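Local atomic coordinates of hypothetical exported protein (Streptococcus pyogenes, PDB entry 3PSQ), a protein that is a class B sortase involved in pilus assembly, probably a cysteine transpeptidase that joins proteins through an acyl-thioester intermediate. Residues 24-27 with 28-32. Numbering follows the deposited sequence.
Sequences VQFD and DLLAI
Leu30 reaches back one turn of helix 22-32 and sets its CD1 methyl squarely over the ring of Phe26. Leu30 CD1 stands 3.8 Å from the centroid of the Phe26 ring and just 7° off the normal, a CH-pi contact centred on the face; Leu30 CG comes in over the CD1-CE1 side of the ring, 4.0 Å from Phe26 CE1. With chi1 at -164°, Phe26 CG lies opposite the backbone N and beside the carbonyl carbon, which turns the ring to the side from which Leu30 approaches; Leu30 CG, beside its own N, points back to meet it. Leu30 N also donates to Phe26 O at 2.9 Å. On the previous step of the helix the bond from Leu29 N to Gln25 O is shorter, 2.8 Å, and almost straight, and Leu29 CD1 comes alongside Gln25 CB at 4.2 Å. The bond from Ala31 N to Asp27 O is more bent, 136° at the hydrogen. Nearer the start of the helix, a water accepts from Asp28 N at 3.2 Å and donates weakly to Val24 O. Phe26, Leu29 and Leu30 all touch Val36, packing this N-terminal helix against strand 36-41 of the sortase beta-sheet. The CH-pi contact and a backbone bond thus link the same two residues, so the next turn holds the ring on one face, while a salt bridge from Asp27 OD1 to Lys128 ties the helix to a neighbouring loop.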
loop_
_atom_site.group_PDB
_atom_site.type_symbol
_atom_site.label_atom_id
_atom_site.label_comp_id
_atom_site.label_asym_id
_atom_site.label_seq_id
_atom_site.Cartn_x
_atom_site.Cartn_y
_atom_site.Cartn_z
ATOM N N VAL A 24 -7.873 -20.161 3.871
ATOM C CA VAL A 24 -8.196 -20.510 5.271
ATOM C C VAL A 24 -8.758 -19.315 6.087
ATOM O O VAL A 24 -9.663 -19.513 6.915
ATOM C CB VAL A 24 -6.990 -21.212 5.992
ATOM C CG1 VAL A 24 -7.250 -21.417 7.509
ATOM C CG2 VAL A 24 -6.683 -22.558 5.312
ATOM N N GLN A 25 -8.280 -18.092 5.818
ATOM C CA GLN A 25 -8.598 -16.955 6.696
ATOM C C GLN A 25 -9.602 -15.865 6.221
ATOM O O GLN A 25 -10.328 -15.318 7.059
ATOM C CB GLN A 25 -7.306 -16.281 7.186
ATOM C CG GLN A 25 -6.244 -17.205 7.732
ATOM C CD GLN A 25 -4.927 -16.475 8.002
ATOM O OE1 GLN A 25 -4.854 -15.248 7.907
ATOM N NE2 GLN A 25 -3.887 -17.227 8.352
ATOM N N PHE A 26 -9.644 -15.551 4.922
ATOM C CA PHE A 26 -10.296 -14.321 4.429
ATOM C C PHE A 26 -11.774 -14.182 4.769
ATOM O O PHE A 26 -12.206 -13.185 5.361
ATOM C CB PHE A 26 -10.061 -14.154 2.922
ATOM C CG PHE A 26 -10.342 -12.760 2.382
ATOM C CD1 PHE A 26 -10.188 -11.620 3.167
ATOM C CD2 PHE A 26 -10.711 -12.594 1.061
ATOM C CE1 PHE A 26 -10.412 -10.344 2.642
ATOM C CE2 PHE A 26 -10.942 -11.335 0.529
ATOM C CZ PHE A 26 -10.808 -10.211 1.332
ATOM N N ASP A 27 -12.562 -15.180 4.384
ATOM C CA ASP A 27 -13.981 -15.186 4.699
ATOM C C ASP A 27 -14.216 -15.059 6.190
ATOM O O ASP A 27 -15.052 -14.280 6.620
ATOM C CB ASP A 27 -14.646 -16.462 4.174
ATOM C CG ASP A 27 -14.783 -16.461 2.658
ATOM O OD1 ASP A 27 -15.325 -15.473 2.107
ATOM O OD2 ASP A 27 -14.330 -17.440 2.018
ATOM N N ASP A 28 -13.472 -15.816 6.975
ATOM C CA ASP A 28 -13.634 -15.786 8.422
ATOM C C ASP A 28 -13.278 -14.435 9.019
ATOM O O ASP A 28 -13.997 -13.943 9.859
ATOM C CB ASP A 28 -12.778 -16.858 9.083
ATOM C CG ASP A 28 -13.441 -18.212 9.089
ATOM O OD1 ASP A 28 -14.566 -18.346 8.553
ATOM O OD2 ASP A 28 -12.815 -19.157 9.639
ATOM N N LEU A 29 -12.160 -13.846 8.606
ATOM C CA LEU A 29 -11.836 -12.490 9.037
ATOM C C LEU A 29 -12.929 -11.524 8.683
ATOM O O LEU A 29 -13.316 -10.686 9.497
ATOM C CB LEU A 29 -10.494 -12.003 8.469
ATOM C CG LEU A 29 -9.350 -12.766 9.097
ATOM C CD1 LEU A 29 -8.013 -12.415 8.524
ATOM C CD2 LEU A 29 -9.394 -12.546 10.610
ATOM N N LEU A 30 -13.447 -11.652 7.470
ATOM C CA LEU A 30 -14.489 -10.768 6.983
ATOM C C LEU A 30 -15.698 -10.861 7.877
ATOM O O LEU A 30 -16.384 -9.867 8.118
ATOM C CB LEU A 30 -14.873 -11.148 5.558
ATOM C CG LEU A 30 -13.926 -10.617 4.482
ATOM C CD1 LEU A 30 -14.129 -11.299 3.119
ATOM C CD2 LEU A 30 -14.067 -9.117 4.390
ATOM N N ALA A 31 -15.943 -12.066 8.372
ATOM C CA ALA A 31 -17.101 -12.378 9.198
ATOM C C ALA A 31 -16.938 -11.846 10.629
ATOM O O ALA A 31 -17.917 -11.645 11.356
ATOM C CB ALA A 31 -17.281 -13.885 9.235
ATOM N N ILE A 32 -15.685 -11.635 11.015
ATOM C CA ILE A 32 -15.285 -11.341 12.403
ATOM C C ILE A 32 -15.147 -9.830 12.629
ATOM O O ILE A 32 -15.431 -9.333 13.709
ATOM C CB ILE A 32 -13.952 -12.121 12.710
ATOM C CG1 ILE A 32 -14.290 -13.578 12.991
ATOM C CG2 ILE A 32 -13.156 -11.567 13.861
ATOM C CD1 ILE A 32 -15.581 -13.680 13.771
HETATM O O HOH W 1 -11.781 -18.171 5.510
#